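Local coordinates for protein pseudouridylate synthase RPUSD4, mitochondrial (Homo sapiens, PDB 5UBA) that catalyses the isomerization of uridine to pseudouridine in mitochondrial RNAs, including 16S ribosomal RNA, a modification needed to assemble a functional mitochondrial ribosome, at residues Val37-Pro42 / Gly88-Ala93; Ala173-Gln178 / Lys198-Val203. One frame throughout, in Å; residues are numbered along the deposited sequence.

Overall arrangement
Both contacts belong to the catalytic domain of a RluA-family pseudouridine synthase and both are buried, but their centres lie 21 Å apart and their nearest atoms about 11 Å apart. Contact 1 joins two neighbouring strands of the four-stranded antiparallel sheet, and its chemistry is a regular backbone ladder with mostly aliphatic side chains on both faces. Contact 2 sets the start of helix 200-209 against strand 175-182 of the larger mixed sheet; it buries far less surface and depends on a side-chain amide and one tight methyl contact. Each comes near D83, the probable catalytic aspartate: the K41 side chain of contact 1 lies about 6 Å from it, and K198, just ahead of the helix in contact 2, reaches it directly.

Contact 1: Val37-Pro42 / Gly88-Ala93; sequences VVINKP and GVMVLA
I39 and M90 face each other as a hydrogen-bonded antiparallel pair: I39 N gives a bond of 2.8 Å to M90 O, and M90 N returns one of 3.0 Å to I39 O. The same reciprocal pattern joins V37 to L92 and K41 to G88, six backbone bonds in all. I39 lies alongside M90, its CG1 3.9 Å from M90 CB; chi1 of 64° places that branch between the backbone N and the carbonyl carbon, near M90 O, while CG2 turns to L92 CD1. On the other face V38 CG1 meets V89 CG1 at 3.7 Å. The K41 chain passes M90 SD with its CD at 4.1 Å, then bends at chi3 and chi4, bringing NZ 3.0 Å from P42 O. NZ bonds T86 O most strongly, and L45 O and K84 O as well, so the lysine probably ties the strand end to the segments around D83, the probable catalytic residue. G88, with phi of 108°, marks the corner where the chain leaves strand 86-87 for this sheet. Helix 57-69 covers the face of V37, I39, M90 and L92, whereas L271 of strand 269-272 packs on V38, V89 and V91, joined by L257 of strand 252-259 against the two latter valines.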
loop_
_atom_site.group_PDB
_atom_site.type_symbol
_atom_site.label_atom_id
_atom_site.label_comp_id
_atom_site.label_asym_id
_atom_site.label_seq_id
_atom_site.Cartn_x
_atom_site.Cartn_y
_atom_site.Cartn_z
ATOM N N VAL A 37 -19.496 -0.491 2.885
ATOM C CA VAL A 37 -18.937 -1.711 3.473
ATOM C C VAL A 37 -17.422 -1.569 3.371
ATOM O O VAL A 37 -16.887 -1.464 2.273
ATOM C CB VAL A 37 -19.379 -2.976 2.723
ATOM C CG1 VAL A 37 -18.743 -4.214 3.355
ATOM C CG2 VAL A 37 -20.903 -3.106 2.757
ATOM N N VAL A 38 -16.744 -1.592 4.516
ATOM C CA VAL A 38 -15.287 -1.414 4.527
ATOM C C VAL A 38 -14.660 -2.758 4.854
ATOM O O VAL A 38 -14.922 -3.300 5.931
ATOM C CB VAL A 38 -14.835 -0.336 5.522
ATOM C CG1 VAL A 38 -13.331 -0.109 5.379
ATOM C CG2 VAL A 38 -15.629 0.941 5.295
ATOM N N ILE A 39 -13.842 -3.256 3.938
ATOM C CA ILE A 39 -13.180 -4.553 4.083
ATOM C C ILE A 39 -11.689 -4.388 4.387
ATOM O O ILE A 39 -11.113 -3.306 4.257
ATOM C CB ILE A 39 -13.375 -5.455 2.852
ATOM C CG1 ILE A 39 -12.734 -4.861 1.614
ATOM C CG2 ILE A 39 -14.854 -5.730 2.621
ATOM C CD1 ILE A 39 -12.720 -5.792 0.432
ATOM N N ASN A 40 -11.095 -5.504 4.786
ATOM C CA ASN A 40 -9.675 -5.653 4.980
ATOM C C ASN A 40 -9.158 -6.505 3.829
ATOM O O ASN A 40 -9.356 -7.748 3.794
ATOM C CB ASN A 40 -9.431 -6.288 6.343
ATOM C CG ASN A 40 -7.977 -6.599 6.594
ATOM O OD1 ASN A 40 -7.128 -6.345 5.756
ATOM N ND2 ASN A 40 -7.691 -7.158 7.769
ATOM N N LYS A 41 -8.552 -5.861 2.836
ATOM C CA LYS A 41 -8.146 -6.576 1.640
ATOM C C LYS A 41 -6.971 -7.498 1.967
ATOM O O LYS A 41 -5.983 -7.043 2.523
ATOM C CB LYS A 41 -7.752 -5.646 0.480
ATOM C CG LYS A 41 -7.619 -6.379 -0.853
ATOM C CD LYS A 41 -7.036 -5.558 -1.985
ATOM C CE LYS A 41 -5.550 -5.407 -1.935
ATOM N NZ LYS A 41 -4.728 -6.674 -1.947
ATOM N N PRO A 42 -7.098 -8.787 1.652
ATOM C CA PRO A 42 -5.957 -9.677 1.927
ATOM C C PRO A 42 -4.783 -9.501 0.985
ATOM O O PRO A 42 -4.919 -9.033 -0.157
ATOM C CB PRO A 42 -6.557 -11.090 1.802
ATOM C CG PRO A 42 -7.790 -10.923 1.042
ATOM C CD PRO A 42 -8.282 -9.516 1.182
ATOM N N GLY A 88 -5.232 -4.262 3.682
ATOM C CA GLY A 88 -5.877 -3.365 4.600
ATOM C C GLY A 88 -7.084 -2.623 4.070
ATOM O O GLY A 88 -7.857 -3.158 3.291
ATOM N N VAL A 89 -7.243 -1.374 4.524
ATOM C CA VAL A 89 -8.546 -0.698 4.441
ATOM C C VAL A 89 -8.989 -0.459 3.004
ATOM O O VAL A 89 -8.292 0.165 2.204
ATOM C CB VAL A 89 -8.532 0.679 5.164
ATOM C CG1 VAL A 89 -9.918 1.327 5.060
ATOM C CG2 VAL A 89 -8.173 0.553 6.627
ATOM N N MET A 90 -10.176 -0.959 2.681
ATOM C CA MET A 90 -10.745 -0.781 1.344
ATOM C C MET A 90 -12.255 -0.542 1.462
ATOM O O MET A 90 -12.992 -1.378 1.996
ATOM C CB MET A 90 -10.424 -1.970 0.436
ATOM C CG MET A 90 -10.908 -1.789 -0.987
ATOM S SD MET A 90 -10.414 -3.202 -1.976
ATOM C CE MET A 90 -11.217 -2.773 -3.515
ATOM N N VAL A 91 -12.693 0.604 0.936
ATOM C CA VAL A 91 -14.068 1.069 1.025
ATOM C C VAL A 91 -14.857 0.667 -0.236
ATOM O O VAL A 91 -14.430 0.904 -1.359
ATOM C CB VAL A 91 -14.117 2.612 1.156
ATOM C CG1 VAL A 91 -15.547 3.106 1.207
ATOM C CG2 VAL A 91 -13.348 3.083 2.377
ATOM N N LEU A 92 -15.996 0.035 0.010
ATOM C CA LEU A 92 -16.966 -0.314 -1.020
ATOM C C LEU A 92 -18.264 0.415 -0.703
ATOM O O LEU A 92 -18.536 0.737 0.440
ATOM C CB LEU A 92 -17.241 -1.823 -0.986
ATOM C CG LEU A 92 -16.031 -2.741 -1.073
ATOM C CD1 LEU A 92 -16.427 -4.214 -0.913
ATOM C CD2 LEU A 92 -15.314 -2.541 -2.376
ATOM N N ALA A 93 -19.071 0.680 -1.740
ATOM C CA ALA A 93 -20.359 1.344 -1.567
ATOM C C ALA A 93 -21.510 0.557 -2.175
ATOM O O ALA A 93 -21.365 -0.007 -3.255
ATOM C CB ALA A 93 -20.337 2.711 -2.205
#

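Contact 2: Ala173-Gln178 / Lys198-Val203; sequences AVTQYQ and KHQLRV
The first turn of helix 200-209 docks on the beginning of strand 175-182, with H199 at the N-cap position, and the amide of Q200 spans the join. Its NE2 gives a bond of 2.9 Å to T175 OG1, which sits 15° out of the amide plane, and a weak, bent one of 2.9 Å to V174 O (N-H...O angle 132°). Q200 and T175 run past each other in opposite directions, the glutamine chain extending beyond CG to the strand. OE1 takes part in bonds with T195 OG1 and I197 N, so both ends of the amide are gripped and its flip is fixed. A leucine in place of Q200 would probably leave T175 OG1 without its amide donor and I197 N without its acceptor. T175 OG1 also bonds H204 ND1, one helical turn on. The threonine's CG2, anti to the backbone N, presses on L201 CD2 at a tight 3.5 Å. K198, just ahead of the helix, makes a salt bridge to D83, the probable catalytic aspartate, so this packing of the helix start on strand 175-182, with strand 186-193 between them in the chain, lies beside the active site of the RluA-type pseudouridine synthase fold.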
loop_
_atom_site.group_PDB
_atom_site.type_symbol
_atom_site.label_atom_id
_atom_site.label_comp_id
_atom_site.label_asym_id
_atom_site.label_seq_id
_atom_site.Cartn_x
_atom_site.Cartn_y
_atom_site.Cartn_z
ATOM N N ALA A 173 4.217 13.885 -7.735
ATOM C CA ALA A 173 4.146 12.806 -6.745
ATOM C C ALA A 173 4.715 13.320 -5.439
ATOM O O ALA A 173 5.852 13.796 -5.395
ATOM C CB ALA A 173 4.935 11.601 -7.233
ATOM N N VAL A 174 3.921 13.228 -4.374
ATOM C CA VAL A 174 4.286 13.719 -3.066
ATOM C C VAL A 174 3.873 12.694 -2.017
ATOM O O VAL A 174 2.703 12.316 -1.916
ATOM C CB VAL A 174 3.566 15.027 -2.782
ATOM C CG1 VAL A 174 3.899 15.538 -1.397
ATOM C CG2 VAL A 174 3.918 16.039 -3.869
ATOM N N THR A 175 4.853 12.286 -1.217
ATOM C CA THR A 175 4.678 11.344 -0.107
ATOM C C THR A 175 5.230 11.951 1.162
ATOM O O THR A 175 6.417 12.287 1.201
ATOM C CB THR A 175 5.478 10.061 -0.399
ATOM O OG1 THR A 175 5.038 9.493 -1.632
ATOM C CG2 THR A 175 5.318 9.047 0.726
ATOM N N GLN A 176 4.408 12.086 2.194
ATOM C CA GLN A 176 4.884 12.461 3.522
ATOM C C GLN A 176 5.263 11.181 4.240
ATOM O O GLN A 176 4.601 10.150 4.061
ATOM C CB GLN A 176 3.818 13.243 4.290
ATOM C CG GLN A 176 3.513 14.544 3.560
ATOM C CD GLN A 176 2.422 15.388 4.169
ATOM O OE1 GLN A 176 1.890 15.102 5.248
ATOM N NE2 GLN A 176 2.094 16.472 3.473
ATOM N N TYR A 177 6.288 11.234 5.082
ATOM C CA TYR A 177 6.686 10.064 5.864
ATOM C C TYR A 177 7.166 10.414 7.238
ATOM O O TYR A 177 7.655 11.513 7.466
ATOM C CB TYR A 177 7.743 9.252 5.133
ATOM C CG TYR A 177 9.101 9.915 5.123
ATOM C CD1 TYR A 177 9.453 10.824 4.133
ATOM C CD2 TYR A 177 10.025 9.624 6.119
ATOM C CE1 TYR A 177 10.705 11.444 4.144
ATOM C CE2 TYR A 177 11.279 10.221 6.125
ATOM C CZ TYR A 177 11.606 11.122 5.129
ATOM O OH TYR A 177 12.863 11.755 5.142
ATOM N N GLN A 178 7.033 9.459 8.149
ATOM C CA GLN A 178 7.477 9.594 9.520
ATOM C C GLN A 178 7.882 8.226 10.017
ATOM O O GLN A 178 7.048 7.302 10.045
ATOM C CB GLN A 178 6.313 10.103 10.372
ATOM C CG GLN A 178 6.523 10.072 11.867
ATOM C CD GLN A 178 7.526 11.078 12.321
ATOM O OE1 GLN A 178 7.269 12.279 12.245
ATOM N NE2 GLN A 178 8.673 10.608 12.812
ATOM N N LYS A 198 0.772 5.563 -9.320
ATOM C CA LYS A 198 1.083 4.135 -9.267
ATOM C C LYS A 198 2.459 3.860 -8.654
ATOM O O LYS A 198 3.479 4.435 -9.080
ATOM C CB LYS A 198 1.028 3.584 -10.696
ATOM C CG LYS A 198 1.409 2.116 -10.858
ATOM C CD LYS A 198 0.446 1.203 -10.142
ATOM C CE LYS A 198 0.540 -0.211 -10.693
ATOM N NZ LYS A 198 -0.547 -1.020 -10.096
ATOM N N HIS A 199 2.473 3.013 -7.625
ATOM C CA HIS A 199 3.693 2.606 -6.922
ATOM C C HIS A 199 4.468 3.744 -6.264
ATOM O O HIS A 199 5.630 3.582 -5.927
ATOM C CB HIS A 199 4.617 1.781 -7.819
ATOM C CG HIS A 199 4.067 0.443 -8.163
ATOM N ND1 HIS A 199 4.683 -0.394 -9.063
ATOM C CD2 HIS A 199 2.957 -0.201 -7.739
ATOM C CE1 HIS A 199 3.982 -1.508 -9.161
ATOM N NE2 HIS A 199 2.928 -1.417 -8.372
ATOM N N GLN A 200 3.815 4.879 -6.008
ATOM C CA GLN A 200 4.576 6.022 -5.523
ATOM C C GLN A 200 5.252 5.767 -4.189
ATOM O O GLN A 200 6.357 6.204 -4.000
ATOM C CB GLN A 200 3.765 7.319 -5.507
ATOM C CG GLN A 200 2.790 7.557 -4.392
ATOM C CD GLN A 200 2.343 9.013 -4.396
ATOM O OE1 GLN A 200 1.614 9.405 -5.299
ATOM N NE2 GLN A 200 2.777 9.815 -3.413
ATOM N N LEU A 201 4.604 5.077 -3.260
ATOM C CA LEU A 201 5.241 4.815 -1.951
ATOM C C LEU A 201 6.495 3.970 -2.089
ATOM O O LEU A 201 7.531 4.250 -1.450
ATOM C CB LEU A 201 4.278 4.154 -0.952
ATOM C CG LEU A 201 3.006 4.944 -0.643
ATOM C CD1 LEU A 201 2.157 4.193 0.358
ATOM C CD2 LEU A 201 3.323 6.345 -0.163
ATOM N N ARG A 202 6.390 2.926 -2.898
ATOM C CA ARG A 202 7.516 2.034 -3.128
ATOM C C ARG A 202 8.667 2.721 -3.819
ATOM O O ARG A 202 9.822 2.532 -3.435
ATOM C CB ARG A 202 7.053 0.801 -3.903
ATOM C CG ARG A 202 6.097 -0.059 -3.110
ATOM C CD ARG A 202 5.360 -1.024 -4.004
ATOM N NE ARG A 202 6.239 -2.061 -4.502
ATOM C CZ ARG A 202 5.858 -3.033 -5.325
ATOM N NH1 ARG A 202 4.595 -3.095 -5.736
ATOM N NH2 ARG A 202 6.735 -3.945 -5.735
ATOM N N VAL A 203 8.360 3.508 -4.834
ATOM C CA VAL A 203 9.394 4.200 -5.634
ATOM C C VAL A 203 10.006 5.330 -4.813
ATOM O O VAL A 203 11.235 5.465 -4.746
ATOM C CB VAL A 203 8.817 4.667 -6.974
ATOM C CG1 VAL A 203 9.797 5.549 -7.763
ATOM C CG2 VAL A 203 8.402 3.454 -7.799
#